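Local coordinates for amidohydrolase family protein (Acinetobacter baumannii, PDB 4I6K) that probably hydrolyses 2-pyrone-4,6-dicarboxylic acid, and can bind citric acid, at residues T106-N109 against E110-L114; P132-T136 against P137-K141; R144-S148 against L149-V153; Q196-L199 against S200-V204. One frame throughout, in Å; residues are numbered along the deposited sequence.

Contact 1. Residues T106-N109 against E110-L114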
loop_
_atom_site.group_PDB
_atom_site.type_symbol
_atom_site.label_atom_id
_atom_site.label_comp_id
_atom_site.label_asym_id
_atom_site.label_seq_id
_atom_site.Cartn_x
_atom_site.Cartn_y
_atom_site.Cartn_z
ATOM N N THR A 106 -13.950 -7.712 -13.830
ATOM C CA THR A 106 -14.488 -6.403 -14.130
ATOM C C THR A 106 -14.139 -6.078 -15.576
ATOM O O THR A 106 -13.078 -6.448 -16.065
ATOM C CB THR A 106 -13.898 -5.325 -13.201
ATOM O OG1 THR A 106 -13.958 -5.786 -11.850
ATOM C CG2 THR A 106 -14.694 -4.039 -13.308
ATOM N N THR A 107 -15.027 -5.374 -16.259
ATOM C CA THR A 107 -14.793 -5.042 -17.653
ATOM C C THR A 107 -13.914 -3.818 -17.780
ATOM O O THR A 107 -13.904 -2.953 -16.902
ATOM C CB THR A 107 -16.107 -4.781 -18.381
ATOM O OG1 THR A 107 -16.828 -3.756 -17.689
ATOM C CG2 THR A 107 -16.940 -6.056 -18.411
ATOM N N PHE A 108 -13.174 -3.748 -18.881
ATOM C CA PHE A 108 -12.327 -2.599 -19.150
ATOM C C PHE A 108 -13.106 -1.308 -18.922
ATOM O O PHE A 108 -12.623 -0.382 -18.248
ATOM C CB PHE A 108 -11.792 -2.632 -20.577
ATOM C CG PHE A 108 -10.889 -1.471 -20.911
ATOM C CD1 PHE A 108 -9.583 -1.427 -20.430
ATOM C CD2 PHE A 108 -11.341 -0.424 -21.702
ATOM C CE1 PHE A 108 -8.745 -0.356 -20.727
ATOM C CE2 PHE A 108 -10.512 0.650 -22.010
ATOM C CZ PHE A 108 -9.210 0.682 -21.523
ATOM N N ASN A 109 -14.314 -1.236 -19.475
ATOM C CA ASN A 109 -15.066 -0.005 -19.355
ATOM C C ASN A 109 -15.254 0.429 -17.911
ATOM O O ASN A 109 -15.072 1.601 -17.588
ATOM C CB ASN A 109 -16.430 -0.074 -20.023
ATOM C CG ASN A 109 -17.258 1.159 -19.715
ATOM O OD1 ASN A 109 -18.219 1.096 -18.948
ATOM N ND2 ASN A 109 -16.843 2.304 -20.256
ATOM N N GLU A 110 -15.640 -0.517 -17.055
ATOM C CA GLU A 110 -15.846 -0.243 -15.636
ATOM C C GLU A 110 -14.569 0.351 -15.037
ATOM O O GLU A 110 -14.593 1.418 -14.419
ATOM C CB GLU A 110 -16.236 -1.532 -14.921
ATOM C CG GLU A 110 -17.045 -1.335 -13.644
ATOM C CD GLU A 110 -18.399 -0.673 -13.889
ATOM O OE1 GLU A 110 -18.423 0.554 -14.133
ATOM O OE2 GLU A 110 -19.437 -1.374 -13.820
ATOM N N LEU A 111 -13.451 -0.337 -15.258
ATOM C CA LEU A 111 -12.130 0.156 -14.850
ATOM C C LEU A 111 -11.856 1.564 -15.349
ATOM O O LEU A 111 -11.361 2.415 -14.607
ATOM C CB LEU A 111 -11.036 -0.762 -15.383
ATOM C CG LEU A 111 -11.198 -2.259 -15.144
ATOM C CD1 LEU A 111 -10.051 -2.989 -15.811
ATOM C CD2 LEU A 111 -11.233 -2.556 -13.664
ATOM N N VAL A 112 -12.150 1.810 -16.621
ATOM C CA VAL A 112 -12.006 3.158 -17.160
ATOM C C VAL A 112 -12.800 4.141 -16.301
ATOM O O VAL A 112 -12.365 5.269 -16.065
ATOM C CB VAL A 112 -12.502 3.246 -18.614
ATOM C CG1 VAL A 112 -12.470 4.687 -19.099
ATOM C CG2 VAL A 112 -11.669 2.337 -19.508
ATOM N N ASN A 113 -13.961 3.700 -15.825
ATOM C CA ASN A 113 -14.814 4.564 -15.014
ATOM C C ASN A 113 -14.212 4.879 -13.648
ATOM O O ASN A 113 -14.230 6.033 -13.201
ATOM C CB ASN A 113 -16.221 3.984 -14.887
ATOM C CG ASN A 113 -17.149 4.466 -16.000
ATOM O OD1 ASN A 113 -16.867 4.291 -17.186
ATOM N ND2 ASN A 113 -18.260 5.076 -15.616
ATOM N N LEU A 114 -13.666 3.857 -12.992
ATOM C CA LEU A 114 -12.941 4.081 -11.749
ATOM C C LEU A 114 -11.776 5.022 -11.988
ATOM O O LEU A 114 -11.524 5.920 -11.181
ATOM C CB LEU A 114 -12.459 2.761 -11.143
ATOM C CG LEU A 114 -13.636 1.864 -10.750
ATOM C CD1 LEU A 114 -13.189 0.430 -10.596
ATOM C CD2 LEU A 114 -14.340 2.380 -9.478
#
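Val112 lays its CG2 methyl over one face of the Phe108 ring. The methyl stands 3.6 Å from the ring centroid, and the line between them is tilted 27° from the ring normal, so this is a CH-pi contact shifted toward the rim. The closest ring atom is Phe108 CE2, at 3.2 Å from Val112 CG2. The ring reaches this place because Phe108 CG runs anti to the backbone N (chi1 -179°), which carries the phenyl along the helix toward the following turn.

A second apolar contact lies at the start of the helix. Thr106 CG2 meets Glu110 CB at 3.4 Å, and the two side chains cross at about a right angle. The same methyl comes within 3.8 Å of Leu111 CD2. Thr106 OG1 turns from this apolar patch and bonds to the carbonyl of Gln103, which fixes the rotation of the side chain.

Behind these contacts stands the first turn of helix 108-115, with Thr107 at the N-cap position. Leu111 N donates to Thr107 O at 3.1 Å, and Val112 N to Phe108 O at 2.8 Å. Both bonds are nearly straight. The bond from Asn113 N to Asn109 O, at 3.0 Å, is more bent.

Helix 108-115 is the crossover of a beta-alpha-beta unit between strands 96-100 and 119-125. Phe108 and Leu111 rest on Asn145 of the next helix, 137-148, and on Leu149. Leu114 packs on Trp151, which leads into strand 152-156.

Contact 2. Residues P132-T136 against P137-K141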
loop_
_atom_site.group_PDB
_atom_site.type_symbol
_atom_site.label_atom_id
_atom_site.label_comp_id
_atom_site.label_asym_id
_atom_site.label_seq_id
_atom_site.Cartn_x
_atom_site.Cartn_y
_atom_site.Cartn_z
ATOM N N PRO A 132 -3.845 -16.453 -5.787
ATOM C CA PRO A 132 -4.509 -16.757 -7.052
ATOM C C PRO A 132 -3.501 -17.127 -8.130
ATOM O O PRO A 132 -2.323 -16.797 -8.020
ATOM C CB PRO A 132 -5.194 -15.432 -7.419
ATOM C CG PRO A 132 -4.332 -14.382 -6.810
ATOM C CD PRO A 132 -3.786 -15.003 -5.519
ATOM N N ALA A 133 -3.963 -17.808 -9.168
ATOM C CA ALA A 133 -3.103 -18.096 -10.301
ATOM C C ALA A 133 -3.219 -16.949 -11.287
ATOM O O ALA A 133 -4.296 -16.667 -11.803
ATOM C CB ALA A 133 -3.486 -19.408 -10.944
ATOM N N LEU A 134 -2.104 -16.279 -11.542
ATOM C CA LEU A 134 -2.122 -15.083 -12.373
ATOM C C LEU A 134 -1.890 -15.361 -13.861
ATOM O O LEU A 134 -2.104 -14.480 -14.709
ATOM C CB LEU A 134 -1.099 -14.084 -11.848
ATOM C CG LEU A 134 -1.458 -13.486 -10.494
ATOM C CD1 LEU A 134 -0.458 -12.409 -10.111
ATOM C CD2 LEU A 134 -2.865 -12.935 -10.524
ATOM N N ASN A 135 -1.457 -16.580 -14.173
ATOM C CA ASN A 135 -1.130 -16.956 -15.544
ATOM C C ASN A 135 -2.385 -17.217 -16.375
ATOM O O ASN A 135 -2.387 -17.014 -17.586
ATOM C CB ASN A 135 -0.260 -18.199 -15.542
ATOM C CG ASN A 135 -0.917 -19.344 -14.808
ATOM O OD1 ASN A 135 -1.385 -19.183 -13.675
ATOM N ND2 ASN A 135 -0.985 -20.502 -15.455
ATOM N N THR A 136 -3.452 -17.662 -15.723
ATOM C CA THR A 136 -4.687 -17.994 -16.429
ATOM C C THR A 136 -5.126 -16.864 -17.360
ATOM O O THR A 136 -4.863 -15.693 -17.087
ATOM C CB THR A 136 -5.818 -18.324 -15.441
ATOM O OG1 THR A 136 -6.415 -17.111 -14.968
ATOM C CG2 THR A 136 -5.262 -19.094 -14.264
ATOM N N PRO A 137 -5.801 -17.213 -18.469
ATOM C CA PRO A 137 -6.166 -16.215 -19.479
ATOM C C PRO A 137 -6.968 -15.031 -18.925
ATOM O O PRO A 137 -6.703 -13.887 -19.287
ATOM C CB PRO A 137 -7.002 -17.023 -20.475
ATOM C CG PRO A 137 -6.457 -18.389 -20.372
ATOM C CD PRO A 137 -6.123 -18.580 -18.911
ATOM N N ASP A 138 -7.935 -15.304 -18.056
ATOM C CA ASP A 138 -8.760 -14.254 -17.454
ATOM C C ASP A 138 -7.932 -13.266 -16.628
ATOM O O ASP A 138 -8.196 -12.069 -16.638
ATOM C CB ASP A 138 -9.831 -14.890 -16.579
ATOM C CG ASP A 138 -9.280 -16.028 -15.738
ATOM O OD1 ASP A 138 -8.309 -16.670 -16.192
ATOM O OD2 ASP A 138 -9.804 -16.283 -14.631
ATOM N N TRP A 139 -6.942 -13.773 -15.901
ATOM C CA TRP A 139 -6.049 -12.913 -15.128
ATOM C C TRP A 139 -5.178 -12.067 -16.027
ATOM O O TRP A 139 -5.003 -10.876 -15.779
ATOM C CB TRP A 139 -5.182 -13.721 -14.163
ATOM C CG TRP A 139 -5.839 -13.816 -12.833
ATOM C CD1 TRP A 139 -6.490 -14.896 -12.312
ATOM C CD2 TRP A 139 -5.956 -12.771 -11.867
ATOM N NE1 TRP A 139 -6.988 -14.594 -11.069
ATOM C CE2 TRP A 139 -6.682 -13.293 -10.773
ATOM C CE3 TRP A 139 -5.517 -11.443 -11.817
ATOM C CZ2 TRP A 139 -6.974 -12.537 -9.640
ATOM C CZ3 TRP A 139 -5.806 -10.691 -10.694
ATOM C CH2 TRP A 139 -6.525 -11.243 -9.615
ATOM N N GLN A 140 -4.636 -12.695 -17.071
ATOM C CA GLN A 140 -3.807 -12.007 -18.048
ATOM C C GLN A 140 -4.588 -10.877 -18.710
ATOM O O GLN A 140 -4.047 -9.797 -18.973
ATOM C CB GLN A 140 -3.298 -12.982 -19.114
ATOM C CG GLN A 140 -2.458 -14.131 -18.577
ATOM C CD GLN A 140 -1.720 -14.887 -19.676
ATOM O OE1 GLN A 140 -2.296 -15.239 -20.711
ATOM N NE2 GLN A 140 -0.436 -15.135 -19.457
ATOM N N LYS A 141 -5.868 -11.122 -18.979
ATOM C CA LYS A 141 -6.669 -10.100 -19.641
ATOM C C LYS A 141 -6.903 -8.883 -18.750
ATOM O O LYS A 141 -6.712 -7.738 -19.170
ATOM C CB LYS A 141 -7.999 -10.658 -20.134
ATOM C CG LYS A 141 -8.604 -9.756 -21.191
ATOM C CD LYS A 141 -7.460 -9.152 -22.014
ATOM C CE LYS A 141 -7.660 -7.668 -22.278
ATOM N NZ LYS A 141 -6.362 -6.929 -22.261
#
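Leu134 sets its CD2 methyl over one face of the Trp139 indole. The methyl is 3.5 Å from the centroid of the six-membered ring and 22° off its normal, a CH-pi contact displaced toward the rim. Trp139 CE3 is the nearest ring atom, at 3.3 Å from Leu134 CD2. The leucine keeps CG anti to its own carbonyl carbon (chi1 -68°), and chi2 then extends CD1 and turns the CD2 branch onto the ring. Pro132 comes to the same indole obliquely, with its CB 4.1 Å from Trp139 CZ2. The Thr136 hydroxyl lies near the indole edge, but its position is doubtful.

Thr136 is the N-cap of helix 137-148, and Pro137 opens the first turn. Gln140 N donates to Thr136 O at 3.0 Å, with an N-H...O angle of 167°, and this ties the loop to the helix. The loop follows strand 119-125 of the parallel beta/alpha barrel expected of an amidohydrolase, and the tryptophan folds back from the helix against it.

Gln140 CG lies 3.0 Å from Asn135 O. Asp138 takes its bond elsewhere: OD2 pairs with NE2 of His104, whose ring also stacks with Trp139. Leu134 also packs against Leu165, Gln168 and Leu169 of helix 159-169.

Contact 3. Residues R144-S148 against L149-V153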
loop_
_atom_site.group_PDB
_atom_site.type_symbol
_atom_site.label_atom_id
_atom_site.label_comp_id
_atom_site.label_asym_id
_atom_site.label_seq_id
_atom_site.Cartn_x
_atom_site.Cartn_y
_atom_site.Cartn_z
ATOM N N ARG A 144 -3.548 -7.071 -18.528
ATOM C CA ARG A 144 -3.235 -6.280 -19.716
ATOM C C ARG A 144 -4.043 -4.985 -19.718
ATOM O O ARG A 144 -3.570 -3.934 -20.149
ATOM C CB ARG A 144 -3.490 -7.089 -20.982
ATOM C CG ARG A 144 -2.443 -8.161 -21.218
ATOM C CD ARG A 144 -1.060 -7.552 -21.216
ATOM N NE ARG A 144 0.000 -8.548 -21.046
ATOM C CZ ARG A 144 1.299 -8.255 -21.056
ATOM N NH1 ARG A 144 2.214 -9.214 -20.886
ATOM N NH2 ARG A 144 1.683 -6.994 -21.241
ATOM N N ASN A 145 -5.267 -5.061 -19.206
ATOM C CA ASN A 145 -6.097 -3.868 -19.086
ATOM C C ASN A 145 -5.534 -2.827 -18.119
ATOM O O ASN A 145 -5.447 -1.646 -18.459
ATOM C CB ASN A 145 -7.512 -4.249 -18.684
ATOM C CG ASN A 145 -8.307 -4.798 -19.838
ATOM O OD1 ASN A 145 -8.172 -4.340 -20.976
ATOM N ND2 ASN A 145 -9.148 -5.780 -19.555
ATOM N N VAL A 146 -5.165 -3.277 -16.917
ATOM C CA VAL A 146 -4.495 -2.430 -15.933
ATOM C C VAL A 146 -3.235 -1.789 -16.532
ATOM O O VAL A 146 -2.975 -0.599 -16.354
ATOM C CB VAL A 146 -4.099 -3.230 -14.638
ATOM C CG1 VAL A 146 -3.419 -2.315 -13.596
ATOM C CG2 VAL A 146 -5.303 -3.886 -14.012
ATOM N N GLU A 147 -2.429 -2.599 -17.207
ATOM C CA GLU A 147 -1.243 -2.081 -17.887
ATOM C C GLU A 147 -1.604 -0.925 -18.843
ATOM O O GLU A 147 -0.979 0.135 -18.818
ATOM C CB GLU A 147 -0.597 -3.214 -18.656
ATOM C CG GLU A 147 0.733 -2.906 -19.286
ATOM C CD GLU A 147 1.259 -4.112 -20.032
ATOM O OE1 GLU A 147 0.442 -4.838 -20.638
ATOM O OE2 GLU A 147 2.478 -4.350 -20.005
ATOM N N SER A 148 -2.627 -1.142 -19.666
ATOM C CA SER A 148 -3.102 -0.140 -20.614
ATOM C C SER A 148 -3.511 1.147 -19.938
ATOM O O SER A 148 -3.389 2.219 -20.520
ATOM C CB SER A 148 -4.301 -0.687 -21.377
ATOM O OG SER A 148 -4.060 -2.041 -21.709
ATOM N N LEU A 149 -4.007 1.035 -18.713
ATOM C CA LEU A 149 -4.531 2.192 -18.000
ATOM C C LEU A 149 -3.462 2.947 -17.215
ATOM O O LEU A 149 -3.755 3.969 -16.586
ATOM C CB LEU A 149 -5.659 1.772 -17.066
ATOM C CG LEU A 149 -6.948 1.347 -17.772
ATOM C CD1 LEU A 149 -7.913 0.698 -16.777
ATOM C CD2 LEU A 149 -7.594 2.546 -18.464
ATOM N N ASN A 150 -2.229 2.454 -17.251
ATOM C CA ASN A 150 -1.137 3.128 -16.558
ATOM C C ASN A 150 -1.337 3.047 -15.066
ATOM O O ASN A 150 -0.729 3.789 -14.304
ATOM C CB ASN A 150 -1.067 4.593 -16.956
ATOM C CG ASN A 150 0.080 4.883 -17.879
ATOM O OD1 ASN A 150 0.497 4.024 -18.665
ATOM N ND2 ASN A 150 0.609 6.102 -17.792
ATOM N N TRP A 151 -2.214 2.139 -14.659
ATOM C CA TRP A 151 -2.474 1.896 -13.263
ATOM C C TRP A 151 -1.328 1.124 -12.665
ATOM O O TRP A 151 -0.613 0.424 -13.370
ATOM C CB TRP A 151 -3.736 1.060 -13.148
ATOM C CG TRP A 151 -4.934 1.887 -13.027
ATOM C CD1 TRP A 151 -5.007 3.241 -13.164
ATOM C CD2 TRP A 151 -6.261 1.429 -12.762
ATOM N NE1 TRP A 151 -6.303 3.658 -12.985
ATOM C CE2 TRP A 151 -7.095 2.564 -12.742
ATOM C CE3 TRP A 151 -6.825 0.167 -12.532
ATOM C CZ2 TRP A 151 -8.471 2.479 -12.496
ATOM C CZ3 TRP A 151 -8.192 0.081 -12.284
ATOM C CH2 TRP A 151 -9.000 1.229 -12.277
ATOM N N GLN A 152 -1.162 1.234 -11.354
ATOM C CA GLN A 152 -0.209 0.393 -10.646
ATOM C C GLN A 152 -0.922 -0.867 -10.100
ATOM O O GLN A 152 -2.165 -0.914 -9.990
ATOM C CB GLN A 152 0.394 1.186 -9.495
ATOM C CG GLN A 152 -0.624 1.493 -8.391
ATOM C CD GLN A 152 0.013 2.191 -7.214
ATOM O OE1 GLN A 152 0.437 3.336 -7.324
ATOM N NE2 GLN A 152 0.107 1.495 -6.082
ATOM N N VAL A 153 -0.136 -1.891 -9.774
ATOM C CA VAL A 153 -0.632 -3.036 -9.011
ATOM C C VAL A 153 0.030 -3.089 -7.624
ATOM O O VAL A 153 1.247 -3.260 -7.512
ATOM C CB VAL A 153 -0.409 -4.374 -9.754
ATOM C CG1 VAL A 153 -0.775 -5.551 -8.865
ATOM C CG2 VAL A 153 -1.213 -4.410 -11.045
#
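Val146 and Trp151 make the main apolar contact, where helix 137-148 ends and the chain turns toward strand 152-156. Val146 CG1 lies 3.4 Å from Trp151 CB, and the two side chains cross at about a right angle. Val146 CG1 sits at the edge of the indole, near the ring plane. This methyl points anti to the backbone N (chi1 -179°), which also brings it to 4.0 Å from Val153 CG2. One methyl thus bridges the loop and the start of the strand. Trp151 also touches Ile119 and Val122 of strand 119-125.

The backbone bonds form a Schellman motif, with Asn150 at positive phi. Asn150 N donates to Glu147 O at 3.1 Å. Trp151 N reaches back to Val146 O in a weak bond of 3.3 Å. Leu149 N is shared weakly between Asn145 O and Val146 O.

The polar side chains bond within the last turn. Ser148 OG donates to Arg144 O at 2.5 Å, and Ser148 N reaches the same oxygen from the opposite face of its plane. Arg144 NH2 forms a salt bridge with Glu147 OE1 at 2.6 Å. Glu147 OE1 accepts through its syn lone pair and lies 22° out of the guanidinium plane. Glu147 OE2 has a second partner in Ser173 N.

The carbonyls of Arg144 to Glu147 are therefore answered, partly by weak bonds, from the reversing backbone and a serine hydroxyl. The chemistry is split: apolar groups turn to the buried side, and the paired charges stay bound to the loop before strand 176-178.

Contact 4. Residues Q196-L199 against S200-V204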
loop_
_atom_site.group_PDB
_atom_site.type_symbol
_atom_site.label_atom_id
_atom_site.label_comp_id
_atom_site.label_asym_id
_atom_site.label_seq_id
_atom_site.Cartn_x
_atom_site.Cartn_y
_atom_site.Cartn_z
ATOM N N GLN A 196 14.352 -13.416 1.446
ATOM C CA GLN A 196 15.572 -13.278 0.684
ATOM C C GLN A 196 15.266 -13.443 -0.795
ATOM O O GLN A 196 15.772 -12.692 -1.622
ATOM C CB GLN A 196 16.629 -14.301 1.129
ATOM C CG GLN A 196 17.205 -14.058 2.515
ATOM C CD GLN A 196 17.960 -12.736 2.623
ATOM O OE1 GLN A 196 18.869 -12.460 1.846
ATOM N NE2 GLN A 196 17.583 -11.915 3.599
ATOM N N LYS A 197 14.454 -14.438 -1.134
ATOM C CA LYS A 197 14.098 -14.649 -2.528
ATOM C C LYS A 197 13.369 -13.418 -3.046
ATOM O O LYS A 197 13.692 -12.888 -4.115
ATOM C CB LYS A 197 13.226 -15.891 -2.684
ATOM C CG LYS A 197 12.777 -16.155 -4.125
ATOM C CD LYS A 197 13.845 -16.845 -4.964
ATOM C CE LYS A 197 13.608 -18.353 -5.022
ATOM N NZ LYS A 197 14.604 -19.050 -5.889
ATOM N N PHE A 198 12.391 -12.960 -2.265
ATOM C CA PHE A 198 11.614 -11.755 -2.573
ATOM C C PHE A 198 12.525 -10.595 -2.944
ATOM O O PHE A 198 12.357 -9.971 -3.989
ATOM C CB PHE A 198 10.729 -11.389 -1.370
ATOM C CG PHE A 198 10.353 -9.934 -1.300
ATOM C CD1 PHE A 198 10.865 -9.120 -0.305
ATOM C CD2 PHE A 198 9.485 -9.380 -2.225
ATOM C CE1 PHE A 198 10.509 -7.781 -0.236
ATOM C CE2 PHE A 198 9.137 -8.042 -2.163
ATOM C CZ PHE A 198 9.647 -7.244 -1.171
ATOM N N LEU A 199 13.511 -10.336 -2.089
ATOM C CA LEU A 199 14.463 -9.258 -2.298
ATOM C C LEU A 199 15.193 -9.402 -3.629
ATOM O O LEU A 199 15.393 -8.424 -4.344
ATOM C CB LEU A 199 15.478 -9.229 -1.157
ATOM C CG LEU A 199 14.982 -8.758 0.206
ATOM C CD1 LEU A 199 16.006 -9.098 1.260
ATOM C CD2 LEU A 199 14.713 -7.264 0.188
ATOM N N SER A 200 15.608 -10.620 -3.953
ATOM C CA SER A 200 16.345 -10.850 -5.189
ATOM C C SER A 200 15.456 -10.621 -6.422
ATOM O O SER A 200 15.946 -10.354 -7.522
ATOM C CB SER A 200 16.885 -12.273 -5.205
ATOM O OG SER A 200 15.814 -13.203 -5.315
ATOM N N LEU A 201 14.147 -10.726 -6.233
ATOM C CA LEU A 201 13.202 -10.636 -7.350
ATOM C C LEU A 201 12.880 -9.194 -7.670
ATOM O O LEU A 201 12.281 -8.892 -8.707
ATOM C CB LEU A 201 11.901 -11.371 -7.015
ATOM C CG LEU A 201 12.017 -12.871 -6.794
ATOM C CD1 LEU A 201 10.686 -13.455 -6.330
ATOM C CD2 LEU A 201 12.474 -13.494 -8.095
ATOM N N LEU A 202 13.259 -8.304 -6.762
ATOM C CA LEU A 202 12.964 -6.893 -6.930
ATOM C C LEU A 202 13.741 -6.330 -8.111
ATOM O O LEU A 202 14.944 -6.604 -8.270
ATOM C CB LEU A 202 13.315 -6.116 -5.665
ATOM C CG LEU A 202 12.477 -6.388 -4.418
ATOM C CD1 LEU A 202 13.105 -5.686 -3.227
ATOM C CD2 LEU A 202 11.042 -5.920 -4.624
ATOM N N ASN A 203 13.055 -5.543 -8.933
ATOM C CA ASN A 203 13.712 -4.891 -10.063
ATOM C C ASN A 203 13.578 -3.384 -9.962
ATOM O O ASN A 203 12.470 -2.860 -9.835
ATOM C CB ASN A 203 13.151 -5.396 -11.394
ATOM C CG ASN A 203 13.987 -4.968 -12.567
ATOM O OD1 ASN A 203 14.103 -3.770 -12.851
ATOM N ND2 ASN A 203 14.588 -5.943 -13.262
ATOM N N VAL A 204 14.676 -2.675 -10.074
ATOM C CA VAL A 204 14.652 -1.253 -9.857
ATOM C C VAL A 204 13.750 -0.587 -10.885
ATOM O O VAL A 204 13.299 0.512 -10.694
ATOM C CB VAL A 204 16.060 -0.649 -9.842
ATOM C CG1 VAL A 204 16.665 -0.666 -11.201
ATOM C CG2 VAL A 204 16.028 0.725 -9.290
HETATM O O HOH W 1 17.163 -7.311 -6.812
#
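Near its end the helix tightens: Ser200 N bonds Gln196 O at 3.1 Å in the helical i to i-4 pattern, while Leu201 N is shared between Phe198 O (3.0 Å, i to i-3) and, weakly, Lys197 O.

Ser200 OG also turns back to Lys197 O, at a very short 2.5 Å. Its chi1 of 68° places the hydroxyl between the backbone N and the carbonyl carbon, close to the preceding turn. Lys197 O thus receives a side-chain bond as well as the weak backbone one. Lys197 CG passes Leu201 CD1 at 4.1 Å.

This is the last part of helix 193-201, the crossover of a beta-alpha-beta unit between strands 176-178 and 207-210. From here the chain extends toward the second of them.

Leu202 is the apolar link beyond the last turn. Its CD2 approaches the Phe198 ring obliquely, 3.8 Å from Phe198 CE2. Its other branch, CD1, lies 4.1 Å from Leu199 CD2, and these two leucines run side by side, pointing the same way. Water 1 lies 2.7 Å from Leu202 O.

Outside the segments, Phe198 packs on Leu162 and Val163 of helix 159-169. Leu201 rests on Leu166 of the same helix. Leu199 meets Ile233 and Phe234 of helix 222-237, while Leu202 touches His207 and Ile209 of strand 207-210.

Contacts 1 and 2 lie at the surface, and each forms the start of a helix behind a threonine N-cap. Contacts 3 and 4 are partly buried and form helix ends. Contacts 2 and 3 share helix 137-148, one at each end. Contacts 1 and 3 touch directly: Leu111 CB meets Leu149 CD1 at 3.7 Å, joining helix 108-115 to the end region of helix 137-148. Contact 4 belongs to a later crossover, its centre about 31 Å from that of contact 1. The starts rely on a methyl over an aromatic face, whereas contact 3 closes with a Schellman motif and contact 4 with a tightened turn; both add a serine hydroxyl and aliphatic packing, and contact 3 a salt bridge.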